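Local coordinates for adherence and virulence protein A (Streptococcus pneumoniae, PDB 6PON), which binds fibronectin and probably serves the pneumococcus as an adherence and virulence factor, at residues Q84-E89 with V104-E109; P232-T237 with E250-L255; V94-I99 with L171-I176. All blocks are in the same frame, centred on the assembly; numbering follows the deposited sequence.

Interaction 1 of 3, residues Q84-E89 with V104-E109; sequences QGALIE and VSNKNE
Ser105 reaches over to Glu89 with its hydroxyl, and its OG donates to OE2 of Glu89 across 2.7 Å. The hydroxyl gets there because OG sits between the backbone N and the carbonyl carbon (chi1 52°), while the glutamate chain, extended beyond CG, reaches across to the neighbouring strand. The hydroxyl meets OE2 from well above the carboxylate plane. OE1, the other oxygen, is taken by NE2 of Gln115 on strand 113-121, so the carboxylate is gripped at both oxygens and its rotation is probably restrained. Leu87 lies on the same face of the sheet as Ser105, its CB 4.0 Å from OG of Ser105.

These residues belong to the antiparallel hairpin of strands 87-93 and 99-107, the first two strands of a five-stranded meander. Leu87 and Ser105 form a hydrogen-bonded pair: Leu87 N gives to Ser105 O at 2.9 Å, and Ser105 N gives to Leu87 O at 3.1 Å. On the other face Ile88 and Val104 make the next, non-hydrogen-bonded pair, with Ile88 CG1 4.4 Å from Val104 CG1. Val104 CB also lies 4.0 Å from Ala86 CB.

In the short link between helix 74-83 and strand 87-93, a side chain takes over from the backbone ladder. Asn106 holds CG anti to its N (chi1 -151°), which carries ND2 to Gln84 O at 2.9 Å. The bond is straight and lies in the amide plane, although it meets the carbonyl from above its own plane. ND2 also donates to Tyr82 O, while OD1 accepts from Lys107 N.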
ATOM      1  N   GLN B  84     -27.173 -18.273  38.647  1.00 26.22           N
ATOM      2  CA  GLN B  84     -28.355 -17.580  39.151  1.00 23.69           C
ATOM      3  C   GLN B  84     -27.958 -16.450  40.100  1.00 25.34           C
ATOM      4  O   GLN B  84     -27.427 -16.703  41.183  1.00 25.68           O
ATOM      5  CB  GLN B  84     -29.286 -18.564  39.854  1.00 23.20           C
ATOM      6  CG  GLN B  84     -30.600 -17.955  40.309  1.00 26.32           C
ATOM      7  CD  GLN B  84     -31.472 -17.495  39.156  1.00 27.28           C
ATOM      8  OE1 GLN B  84     -31.864 -18.287  38.303  1.00 30.44           O
ATOM      9  NE2 GLN B  84     -31.771 -16.204  39.122  1.00 24.87           N
ATOM     10  N   GLY B  85     -28.186 -15.203  39.696  1.00 25.13           N
ATOM     11  CA  GLY B  85     -27.769 -14.064  40.488  1.00 22.76           C
ATOM     12  C   GLY B  85     -26.313 -13.679  40.346  1.00 26.98           C
ATOM     13  O   GLY B  85     -25.839 -12.815  41.092  1.00 24.38           O
ATOM     14  N   ALA B  86     -25.584 -14.282  39.412  1.00 24.52           N
ATOM     15  CA  ALA B  86     -24.157 -14.036  39.358  1.00 25.96           C
ATOM     16  C   ALA B  86     -23.866 -12.635  38.823  1.00 27.67           C
ATOM     17  O   ALA B  86     -24.678 -12.018  38.133  1.00 26.18           O
ATOM     18  CB  ALA B  86     -23.464 -15.094  38.500  1.00 25.13           C
ATOM     19  N   LEU B  87     -22.689 -12.128  39.171  1.00 26.66           N
ATOM     20  CA  LEU B  87     -22.203 -10.850  38.685  1.00 28.10           C
ATOM     21  C   LEU B  87     -21.242 -11.109  37.531  1.00 25.25           C
ATOM     22  O   LEU B  87     -20.402 -12.011  37.602  1.00 22.65           O
ATOM     23  CB  LEU B  87     -21.505 -10.069  39.801  1.00 25.37           C
ATOM     24  CG  LEU B  87     -20.731  -8.838  39.325  1.00 30.86           C
ATOM     25  CD1 LEU B  87     -21.701  -7.735  38.925  1.00 31.41           C
ATOM     26  CD2 LEU B  87     -19.734  -8.338  40.364  1.00 28.90           C
ATOM     27  N   ILE B  88     -21.388 -10.347  36.456  1.00 25.19           N
ATOM     28  CA  ILE B  88     -20.563 -10.537  35.271  1.00 21.66           C
ATOM     29  C   ILE B  88     -19.309  -9.692  35.437  1.00 25.67           C
ATOM     30  O   ILE B  88     -19.374  -8.462  35.424  1.00 29.72           O
ATOM     31  CB  ILE B  88     -21.329 -10.184  33.994  1.00 24.88           C
ATOM     32  CG1 ILE B  88     -22.414 -11.234  33.750  1.00 21.55           C
ATOM     33  CG2 ILE B  88     -20.381 -10.133  32.803  1.00 26.10           C
ATOM     34  CD1 ILE B  88     -23.343 -10.907  32.635  1.00 25.95           C
ATOM     35  N   GLU B  89     -18.164 -10.348  35.599  1.00 22.97           N
ATOM     36  CA  GLU B  89     -16.967  -9.599  35.953  1.00 25.86           C
ATOM     37  C   GLU B  89     -16.177  -9.127  34.744  1.00 28.75           C
ATOM     38  O   GLU B  89     -15.688  -7.996  34.741  1.00 25.73           O
ATOM     39  CB  GLU B  89     -16.085 -10.434  36.876  1.00 28.10           C
ATOM     40  CG  GLU B  89     -16.570 -10.336  38.316  1.00 31.32           C
ATOM     41  CD  GLU B  89     -15.836 -11.253  39.259  1.00 37.01           C
ATOM     42  OE1 GLU B  89     -15.179 -12.214  38.787  1.00 33.81           O
ATOM     43  OE2 GLU B  89     -15.924 -11.002  40.481  1.00 37.67           O
ATOM     44  N   VAL B 104     -17.536 -14.806  36.038  1.00 25.59           N
ATOM     45  CA  VAL B 104     -18.623 -14.460  36.941  1.00 25.35           C
ATOM     46  C   VAL B 104     -18.230 -14.831  38.358  1.00 26.50           C
ATOM     47  O   VAL B 104     -17.420 -15.731  38.601  1.00 24.36           O
ATOM     48  CB  VAL B 104     -19.944 -15.173  36.596  1.00 23.77           C
ATOM     49  CG1 VAL B 104     -20.344 -14.885  35.170  1.00 23.44           C
ATOM     50  CG2 VAL B 104     -19.797 -16.675  36.853  1.00 18.70           C
ATOM     51  N   SER B 105     -18.840 -14.133  39.296  1.00 30.15           N
ATOM     52  CA  SER B 105     -18.718 -14.447  40.701  1.00 30.00           C
ATOM     53  C   SER B 105     -20.119 -14.491  41.288  1.00 25.49           C
ATOM     54  O   SER B 105     -21.027 -13.800  40.816  1.00 26.77           O
ATOM     55  CB  SER B 105     -17.837 -13.421  41.423  1.00 27.50           C
ATOM     56  OG  SER B 105     -18.283 -12.115  41.152  1.00 24.35           O
ATOM     57  N   ASN B 106     -20.286 -15.320  42.312  1.00 27.64           N
ATOM     58  CA  ASN B 106     -21.586 -15.556  42.921  1.00 28.67           C
ATOM     59  C   ASN B 106     -21.362 -15.982  44.370  1.00 29.36           C
ATOM     60  O   ASN B 106     -20.224 -16.121  44.834  1.00 29.19           O
ATOM     61  CB  ASN B 106     -22.365 -16.610  42.126  1.00 25.70           C
ATOM     62  CG  ASN B 106     -23.866 -16.432  42.221  1.00 27.42           C
ATOM     63  OD1 ASN B 106     -24.365 -15.715  43.084  1.00 27.21           O
ATOM     64  ND2 ASN B 106     -24.598 -17.088  41.326  1.00 25.15           N
ATOM     65  N   LYS B 107     -22.454 -16.159  45.098  1.00 28.65           N
ATOM     66  CA  LYS B 107     -22.385 -16.840  46.379  1.00 30.86           C
ATOM     67  C   LYS B 107     -22.930 -18.250  46.203  1.00 27.25           C
ATOM     68  O   LYS B 107     -23.623 -18.547  45.227  1.00 28.17           O
ATOM     69  CB  LYS B 107     -23.147 -16.071  47.473  1.00 29.24           C
ATOM     70  CG  LYS B 107     -24.582 -15.675  47.141  1.00 40.85           C
ATOM     71  CD  LYS B 107     -25.295 -15.139  48.394  1.00 40.87           C
ATOM     72  CE  LYS B 107     -26.129 -13.883  48.095  1.00 40.33           C
ATOM     73  NZ  LYS B 107     -27.508 -14.163  47.586  1.00 46.70           N
ATOM     74  N   ASN B 108     -22.562 -19.140  47.131  1.00 27.47           N
ATOM     75  CA  ASN B 108     -23.206 -20.444  47.205  1.00 22.95           C
ATOM     76  C   ASN B 108     -24.285 -20.401  48.296  1.00 26.26           C
ATOM     77  O   ASN B 108     -24.662 -19.332  48.792  1.00 24.76           O
ATOM     78  CB  ASN B 108     -22.175 -21.566  47.400  1.00 24.29           C
ATOM     79  CG  ASN B 108     -21.431 -21.494  48.739  1.00 24.49           C
ATOM     80  OD1 ASN B 108     -21.843 -20.817  49.670  1.00 25.43           O
ATOM     81  ND2 ASN B 108     -20.336 -22.224  48.827  1.00 25.37           N
ATOM     82  N   GLU B 109     -24.795 -21.566  48.679  1.00 21.46           N
ATOM     83  CA  GLU B 109     -25.980 -21.576  49.525  1.00 24.18           C
ATOM     84  C   GLU B 109     -25.679 -21.320  50.998  1.00 27.76           C
ATOM     85  O   GLU B 109     -26.625 -21.231  51.776  1.00 30.88           O
ATOM     86  CB  GLU B 109     -26.747 -22.891  49.347  1.00 22.17           C
ATOM     87  CG  GLU B 109     -27.544 -22.929  48.044  1.00 19.91           C
ATOM     88  CD  GLU B 109     -28.403 -24.181  47.861  1.00 30.11           C
ATOM     89  OE1 GLU B 109     -28.803 -24.821  48.874  1.00 22.12           O
ATOM     90  OE2 GLU B 109     -28.696 -24.503  46.685  1.00 28.85           O
TER

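Interaction 2 of 3, residues P232-T237 with E250-L255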
ATOM      1  N   PRO B 232      12.181  18.367  -4.443  1.00 24.20           N
ATOM      2  CA  PRO B 232      13.603  18.030  -4.610  1.00 24.57           C
ATOM      3  C   PRO B 232      14.303  17.817  -3.271  1.00 23.94           C
ATOM      4  O   PRO B 232      14.188  18.630  -2.353  1.00 21.67           O
ATOM      5  CB  PRO B 232      14.167  19.245  -5.357  1.00 20.15           C
ATOM      6  CG  PRO B 232      12.982  19.954  -5.916  1.00 20.09           C
ATOM      7  CD  PRO B 232      11.867  19.703  -4.964  1.00 19.24           C
ATOM      8  N   CYS B 233      15.022  16.698  -3.158  1.00 24.20           N
ATOM      9  CA  CYS B 233      15.833  16.419  -1.978  1.00 22.54           C
ATOM     10  C   CYS B 233      17.121  15.720  -2.388  1.00 21.23           C
ATOM     11  O   CYS B 233      17.169  15.008  -3.395  1.00 22.99           O
ATOM     12  CB  CYS B 233      15.122  15.513  -0.954  1.00 23.86           C
ATOM     13  SG  CYS B 233      13.448  15.983  -0.539  1.00 38.61           S
ATOM     14  N   LEU B 234      18.156  15.911  -1.581  1.00 21.08           N
ATOM     15  CA  LEU B 234      19.334  15.064  -1.658  1.00 26.26           C
ATOM     16  C   LEU B 234      19.075  13.712  -0.990  1.00 26.83           C
ATOM     17  O   LEU B 234      18.124  13.536  -0.225  1.00 24.53           O
ATOM     18  CB  LEU B 234      20.523  15.744  -0.992  1.00 22.91           C
ATOM     19  CG  LEU B 234      21.011  17.011  -1.694  1.00 23.31           C
ATOM     20  CD1 LEU B 234      21.652  17.905  -0.686  1.00 21.25           C
ATOM     21  CD2 LEU B 234      22.004  16.706  -2.820  1.00 21.28           C
ATOM     22  N   THR B 235      19.931  12.747  -1.302  1.00 29.03           N
ATOM     23  CA  THR B 235      20.014  11.509  -0.537  1.00 29.50           C
ATOM     24  C   THR B 235      21.450  11.365  -0.035  1.00 32.82           C
ATOM     25  O   THR B 235      22.290  12.254  -0.235  1.00 32.78           O
ATOM     26  CB  THR B 235      19.585  10.288  -1.366  1.00 25.61           C
ATOM     27  OG1 THR B 235      20.571  10.016  -2.365  1.00 30.02           O
ATOM     28  CG2 THR B 235      18.255  10.518  -2.060  1.00 24.20           C
ATOM     29  N   GLU B 236      21.731  10.217   0.590  1.00 34.54           N
ATOM     30  CA  GLU B 236      23.063   9.957   1.130  1.00 35.44           C
ATOM     31  C   GLU B 236      24.133  10.063   0.051  1.00 35.30           C
ATOM     32  O   GLU B 236      25.181  10.682   0.264  1.00 34.79           O
ATOM     33  CB  GLU B 236      23.119   8.575   1.786  1.00 39.41           C
ATOM     34  CG  GLU B 236      21.993   8.247   2.749  1.00 49.70           C
ATOM     35  CD  GLU B 236      22.041   9.047   4.041  1.00 49.79           C
ATOM     36  OE1 GLU B 236      22.373   8.479   5.104  1.00 54.08           O
ATOM     37  OE2 GLU B 236      21.737  10.256   4.014  1.00 47.92           O
ATOM     38  N   THR B 237      23.881   9.474  -1.121  1.00 34.76           N
ATOM     39  CA  THR B 237      24.859   9.428  -2.202  1.00 27.99           C
ATOM     40  C   THR B 237      24.356  10.070  -3.494  1.00 28.28           C
ATOM     41  O   THR B 237      25.058  10.030  -4.519  1.00 26.97           O
ATOM     42  CB  THR B 237      25.244   7.971  -2.481  1.00 34.00           C
ATOM     43  OG1 THR B 237      24.091   7.283  -2.985  1.00 37.77           O
ATOM     44  CG2 THR B 237      25.698   7.265  -1.187  1.00 32.16           C
ATOM     45  N   GLU B 250      17.629  18.880   3.937  1.00 41.30           N
ATOM     46  CA  GLU B 250      16.308  19.445   3.703  1.00 45.10           C
ATOM     47  C   GLU B 250      16.039  19.702   2.218  1.00 40.30           C
ATOM     48  O   GLU B 250      16.970  19.770   1.406  1.00 32.92           O
ATOM     49  CB  GLU B 250      16.171  20.751   4.488  1.00 42.44           C
ATOM     50  CG  GLU B 250      16.087  20.513   5.953  1.00 48.23           C
ATOM     51  CD  GLU B 250      15.790  21.772   6.694  1.00 61.43           C
ATOM     52  OE1 GLU B 250      16.222  22.842   6.206  1.00 56.48           O
ATOM     53  OE2 GLU B 250      15.128  21.691   7.754  1.00 66.55           O
ATOM     54  N   PRO B 251      14.756  19.847   1.824  1.00 40.22           N
ATOM     55  CA  PRO B 251      14.433  19.993   0.397  1.00 28.89           C
ATOM     56  C   PRO B 251      14.854  21.313  -0.219  1.00 34.22           C
ATOM     57  O   PRO B 251      15.349  22.212   0.461  1.00 38.29           O
ATOM     58  CB  PRO B 251      12.910  19.842   0.365  1.00 34.47           C
ATOM     59  CG  PRO B 251      12.501  19.349   1.711  1.00 43.70           C
ATOM     60  CD  PRO B 251      13.557  19.769   2.674  1.00 45.12           C
ATOM     61  N   PHE B 252      14.655  21.421  -1.532  1.00 25.75           N
ATOM     62  CA  PHE B 252      15.030  22.588  -2.308  1.00 23.66           C
ATOM     63  C   PHE B 252      13.797  23.142  -3.008  1.00 25.18           C
ATOM     64  O   PHE B 252      12.775  22.463  -3.148  1.00 33.09           O
ATOM     65  CB  PHE B 252      16.114  22.244  -3.344  1.00 27.44           C
ATOM     66  CG  PHE B 252      17.437  21.841  -2.744  1.00 22.71           C
ATOM     67  CD1 PHE B 252      17.595  20.606  -2.151  1.00 22.99           C
ATOM     68  CD2 PHE B 252      18.521  22.687  -2.794  1.00 23.28           C
ATOM     69  CE1 PHE B 252      18.807  20.227  -1.603  1.00 23.13           C
ATOM     70  CE2 PHE B 252      19.739  22.316  -2.245  1.00 20.55           C
ATOM     71  CZ  PHE B 252      19.875  21.081  -1.651  1.00 27.08           C
ATOM     72  N   ALA B 253      13.900  24.386  -3.455  1.00 25.10           N
ATOM     73  CA  ALA B 253      12.767  24.998  -4.127  1.00 28.46           C
ATOM     74  C   ALA B 253      12.531  24.374  -5.493  1.00 31.68           C
ATOM     75  O   ALA B 253      11.394  24.350  -5.983  1.00 31.13           O
ATOM     76  CB  ALA B 253      12.976  26.505  -4.253  1.00 29.50           C
ATOM     77  N   ASN B 254      13.574  23.853  -6.118  1.00 27.35           N
ATOM     78  CA  ASN B 254      13.395  23.277  -7.441  1.00 28.20           C
ATOM     79  C   ASN B 254      14.582  22.385  -7.754  1.00 21.50           C
ATOM     80  O   ASN B 254      15.577  22.357  -7.030  1.00 24.31           O
ATOM     81  CB  ASN B 254      13.243  24.371  -8.486  1.00 27.02           C
ATOM     82  CG  ASN B 254      14.207  25.482  -8.250  1.00 33.12           C
ATOM     83  OD1 ASN B 254      15.419  25.312  -8.418  1.00 36.68           O
ATOM     84  ND2 ASN B 254      13.698  26.618  -7.814  1.00 37.75           N
ATOM     85  N   LEU B 255      14.466  21.669  -8.863  1.00 20.18           N
ATOM     86  CA  LEU B 255      15.473  20.688  -9.211  1.00 20.90           C
ATOM     87  C   LEU B 255      16.774  21.346  -9.647  1.00 19.15           C
ATOM     88  O   LEU B 255      17.836  20.727  -9.522  1.00 21.86           O
ATOM     89  CB  LEU B 255      14.920  19.769 -10.302  1.00 18.35           C
ATOM     90  CG  LEU B 255      13.574  19.145  -9.914  1.00 22.53           C
ATOM     91  CD1 LEU B 255      12.717  18.785 -11.127  1.00 21.74           C
ATOM     92  CD2 LEU B 255      13.795  17.937  -9.032  1.00 20.57           C
TER
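Pro232 and Phe252 meet through one backbone hydrogen bond, Phe252 N to Pro232 O at 2.9 Å, with the donor tilted out of the carbonyl plane. The same carbonyl oxygen has Pro251 CA close beside it and lies in the plane of the Phe252 ring, at its edge.

The ring of Pro232 can be followed atom by atom into the bend made by residues 252-255. Its CB is 4.1 Å from CB of Phe252 and slightly closer to the CD2 methyl of Leu255, at 3.9 Å. Pro232 CG lies 3.4 Å from Asn254 C, the carbonyl carbon, and 3.8 Å from Leu255 CD2. CD, closing the proline ring, faces Phe252 O at 3.4 Å. The pyrrolidine is thus wrapped by main chain and by a leucine branch just where helix 255-263 begins. Asn254 is the N-cap of that helix, its OD1 accepting from the backbone N of Asp257.

Further along strand 233-235, Cys233 turns SG to Pro251 CB at 4.0 Å. Leu234 places its CD1 methyl at the edge of the Phe252 ring, 3.8 Å from CZ, and the two side chains cross obliquely. With CG of Phe252 anti to the carbonyl carbon (chi1 -66°), the ring extends alongside the strand, bringing its CE1-CZ edge to this methyl. Leu258 of helix 255-263 touches Pro232, Leu234 and Phe252, joining the helix to the small three-stranded sheet. Leu255 also packs on Ile11 of the second subunit.

The contacts between side chains are apolar and only one hydrogen bond crosses, so close packing of hydrocarbon probably contributes most of the hold between the strand and the segment leading into the helix.

Interaction 3 of 3, residues V94-I99 with L171-I176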
ATOM      1  N   VAL B  94     -10.569 -14.722  23.442  1.00 22.96           N
ATOM      2  CA  VAL B  94      -9.216 -15.272  23.471  1.00 25.23           C
ATOM      3  C   VAL B  94      -8.524 -14.875  22.176  1.00 24.16           C
ATOM      4  O   VAL B  94      -8.858 -15.388  21.106  1.00 27.26           O
ATOM      5  CB  VAL B  94      -9.216 -16.794  23.637  1.00 26.81           C
ATOM      6  CG1 VAL B  94      -7.782 -17.285  23.746  1.00 22.30           C
ATOM      7  CG2 VAL B  94     -10.026 -17.208  24.847  1.00 20.22           C
ATOM      8  N   GLU B  95      -7.560 -13.966  22.267  1.00 28.69           N
ATOM      9  CA  GLU B  95      -6.740 -13.578  21.108  1.00 26.21           C
ATOM     10  C   GLU B  95      -7.691 -13.098  20.010  1.00 26.21           C
ATOM     11  O   GLU B  95      -8.566 -12.261  20.289  1.00 25.67           O
ATOM     12  CB  GLU B  95      -5.832 -14.750  20.735  1.00 24.11           C
ATOM     13  CG  GLU B  95      -4.560 -14.852  21.552  1.00 30.92           C
ATOM     14  CD  GLU B  95      -3.768 -13.527  21.607  1.00 40.17           C
ATOM     15  OE1 GLU B  95      -3.588 -12.987  22.727  1.00 45.10           O
ATOM     16  OE2 GLU B  95      -3.326 -13.027  20.545  1.00 33.17           O
ATOM     17  N   ASN B  96      -7.578 -13.592  18.775  1.00 25.11           N
ATOM     18  CA  ASN B  96      -8.562 -13.336  17.732  1.00 26.67           C
ATOM     19  C   ASN B  96      -9.224 -14.632  17.293  1.00 26.14           C
ATOM     20  O   ASN B  96      -9.708 -14.739  16.167  1.00 24.84           O
ATOM     21  CB  ASN B  96      -7.944 -12.627  16.528  1.00 25.72           C
ATOM     22  CG  ASN B  96      -8.981 -11.882  15.689  1.00 25.11           C
ATOM     23  OD1 ASN B  96      -9.767 -11.096  16.216  1.00 21.89           O
ATOM     24  ND2 ASN B  96      -8.982 -12.128  14.375  1.00 26.51           N
ATOM     25  N   ASP B  97      -9.250 -15.624  18.177  1.00 27.44           N
ATOM     26  CA  ASP B  97      -9.899 -16.886  17.870  1.00 21.78           C
ATOM     27  C   ASP B  97     -11.394 -16.777  18.170  1.00 21.09           C
ATOM     28  O   ASP B  97     -11.868 -15.784  18.723  1.00 21.36           O
ATOM     29  CB  ASP B  97      -9.251 -18.011  18.672  1.00 24.17           C
ATOM     30  CG  ASP B  97      -9.428 -19.380  18.028  1.00 31.05           C
ATOM     31  OD1 ASP B  97     -10.256 -19.542  17.095  1.00 22.86           O
ATOM     32  OD2 ASP B  97      -8.731 -20.312  18.481  1.00 36.24           O
ATOM     33  N   ARG B  98     -12.145 -17.807  17.784  1.00 20.49           N
ATOM     34  CA  ARG B  98     -13.596 -17.835  17.975  1.00 19.45           C
ATOM     35  C   ARG B  98     -13.957 -18.468  19.322  1.00 23.95           C
ATOM     36  O   ARG B  98     -14.628 -19.496  19.408  1.00 23.25           O
ATOM     37  CB  ARG B  98     -14.268 -18.566  16.815  1.00 19.09           C
ATOM     38  CG  ARG B  98     -14.221 -17.816  15.447  1.00 23.95           C
ATOM     39  CD  ARG B  98     -14.430 -18.777  14.274  1.00 16.95           C
ATOM     40  NE  ARG B  98     -13.484 -19.870  14.452  1.00 29.17           N
ATOM     41  CZ  ARG B  98     -13.622 -21.093  13.952  1.00 31.26           C
ATOM     42  NH1 ARG B  98     -14.692 -21.410  13.230  1.00 34.77           N
ATOM     43  NH2 ARG B  98     -12.702 -22.011  14.218  1.00 35.09           N
ATOM     44  N   ILE B  99     -13.496 -17.817  20.391  1.00 20.47           N
ATOM     45  CA  ILE B  99     -13.713 -18.267  21.763  1.00 19.24           C
ATOM     46  C   ILE B  99     -13.976 -17.057  22.641  1.00 18.02           C
ATOM     47  O   ILE B  99     -13.191 -16.100  22.631  1.00 16.42           O
ATOM     48  CB  ILE B  99     -12.505 -19.035  22.330  1.00 19.73           C
ATOM     49  CG1 ILE B  99     -12.026 -20.082  21.340  1.00 17.93           C
ATOM     50  CG2 ILE B  99     -12.865 -19.663  23.689  1.00 16.82           C
ATOM     51  CD1 ILE B  99     -10.916 -20.907  21.853  1.00 15.67           C
ATOM     52  N   LEU B 171      -1.144 -15.882  13.545  1.00 31.14           N
ATOM     53  CA  LEU B 171      -0.795 -14.609  14.170  1.00 28.83           C
ATOM     54  C   LEU B 171      -2.005 -13.692  14.302  1.00 28.63           C
ATOM     55  O   LEU B 171      -2.776 -13.519  13.354  1.00 27.42           O
ATOM     56  CB  LEU B 171       0.289 -13.882  13.365  1.00 28.92           C
ATOM     57  CG  LEU B 171       1.701 -14.461  13.327  1.00 32.16           C
ATOM     58  CD1 LEU B 171       2.493 -13.751  12.257  1.00 28.58           C
ATOM     59  CD2 LEU B 171       2.385 -14.322  14.668  1.00 26.86           C
ATOM     60  N   ASN B 172      -2.140 -13.076  15.466  1.00 24.79           N
ATOM     61  CA  ASN B 172      -3.243 -12.164  15.727  1.00 26.26           C
ATOM     62  C   ASN B 172      -3.075 -10.872  14.929  1.00 25.30           C
ATOM     63  O   ASN B 172      -2.152 -10.097  15.216  1.00 20.86           O
ATOM     64  CB  ASN B 172      -3.312 -11.880  17.223  1.00 26.39           C
ATOM     65  CG  ASN B 172      -4.536 -11.087  17.615  1.00 28.46           C
ATOM     66  OD1 ASN B 172      -5.127 -10.381  16.793  1.00 29.68           O
ATOM     67  ND2 ASN B 172      -4.932 -11.198  18.884  1.00 26.80           N
ATOM     68  N   PRO B 173      -3.949 -10.581  13.957  1.00 25.75           N
ATOM     69  CA  PRO B 173      -3.728  -9.407  13.094  1.00 27.72           C
ATOM     70  C   PRO B 173      -3.937  -8.082  13.793  1.00 22.98           C
ATOM     71  O   PRO B 173      -3.460  -7.063  13.290  1.00 25.06           O
ATOM     72  CB  PRO B 173      -4.752  -9.602  11.961  1.00 23.73           C
ATOM     73  CG  PRO B 173      -5.831 -10.401  12.585  1.00 25.25           C
ATOM     74  CD  PRO B 173      -5.179 -11.305  13.601  1.00 26.18           C
ATOM     75  N   PHE B 174      -4.650  -8.053  14.914  1.00 23.82           N
ATOM     76  CA  PHE B 174      -4.878  -6.792  15.612  1.00 23.02           C
ATOM     77  C   PHE B 174      -3.625  -6.314  16.335  1.00 20.97           C
ATOM     78  O   PHE B 174      -3.439  -5.110  16.505  1.00 26.99           O
ATOM     79  CB  PHE B 174      -6.035  -6.937  16.618  1.00 23.42           C
ATOM     80  CG  PHE B 174      -7.391  -7.025  15.983  1.00 18.05           C
ATOM     81  CD1 PHE B 174      -8.070  -5.884  15.614  1.00 19.93           C
ATOM     82  CD2 PHE B 174      -7.984  -8.245  15.752  1.00 20.13           C
ATOM     83  CE1 PHE B 174      -9.316  -5.952  15.015  1.00 19.56           C
ATOM     84  CE2 PHE B 174      -9.224  -8.323  15.159  1.00 22.22           C
ATOM     85  CZ  PHE B 174      -9.888  -7.168  14.787  1.00 22.41           C
ATOM     86  N   THR B 175      -2.765  -7.234  16.771  1.00 25.12           N
ATOM     87  CA  THR B 175      -1.681  -6.915  17.696  1.00 26.44           C
ATOM     88  C   THR B 175      -0.298  -7.172  17.129  1.00 23.19           C
ATOM     89  O   THR B 175       0.686  -6.932  17.834  1.00 27.39           O
ATOM     90  CB  THR B 175      -1.815  -7.722  18.993  1.00 24.60           C
ATOM     91  OG1 THR B 175      -1.784  -9.123  18.672  1.00 27.79           O
ATOM     92  CG2 THR B 175      -3.121  -7.401  19.691  1.00 27.42           C
ATOM     93  N   ILE B 176      -0.186  -7.676  15.899  1.00 27.15           N
ATOM     94  CA  ILE B 176       1.131  -7.973  15.349  1.00 25.06           C
ATOM     95  C   ILE B 176       1.930  -6.688  15.221  1.00 25.40           C
ATOM     96  O   ILE B 176       1.384  -5.614  14.929  1.00 25.01           O
ATOM     97  CB  ILE B 176       1.003  -8.673  13.992  1.00 24.78           C
ATOM     98  CG1 ILE B 176       2.393  -9.071  13.483  1.00 24.39           C
ATOM     99  CG2 ILE B 176       0.245  -7.759  13.002  1.00 26.99           C
ATOM    100  CD1 ILE B 176       2.412  -9.548  12.031  1.00 29.29           C
TER
HETATM  101  O   HOH W   1      -1.268 -11.026  20.754  1.00 37.40           O
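Asn172 points its side chain at the tip of the 94-99 loop, where it meets both Glu95 and Asn96. With CG anti to the backbone N (chi1 -172°), its ND2 donates to OE2 of Glu95 over 2.9 Å in a nearly straight bond. OE2 lies in the plane of the Asn172 amide, whereas ND2 approaches the carboxylate from above its plane, the two planes standing 83° apart. The other end of the amide, OD1, accepts from Phe174 N at 3.0 Å, so both ends are bound and its flip is fixed; CB of Asn96 lies 3.6 Å from the same OD1.

Pro173 comes next, its CD 4.0 Å from ND2 of Asn96, an atom that donates to Gln200 O. Phe174 then presents its edge to the Asn96 amide: OD1 is 3.0 Å from CE2, with the amide and ring planes steeply inclined. The phenyl ring also stacks on His9 and meets Phe226 of the second subunit edge-to-face. At Thr175, OG1 is joined through a water to OE2 of Glu95, the water donating to the carboxylate.

Asn172 with Phe174 forms an Asx turn, and it faces the type II' beta turn of residues 94-97, which closes the hairpin between strands 87-93 and 99-107: one turn docked on another beside the subunit interface.

The three contacts are strung along an elongated chain. Interactions 1 and 3 share the hairpin of strands 87-93 and 99-107: interaction 1 lies at its open end and interaction 3 at its turn, their centres about 29 Å apart. Their segments alternate in sequence, since 94-99 falls between 84-89 and 104-109 while 171-176 comes after both. Interaction 3 joins the hairpin turn to the segment leading into helix 178-187. Interaction 2 comes later, beyond helix 204-225, its centre about 67 Å from that of interaction 1 and about 43 Å from that of interaction 3. Interactions 2 and 3 both touch the second subunit, so distant parts of the chain take part in the dimer.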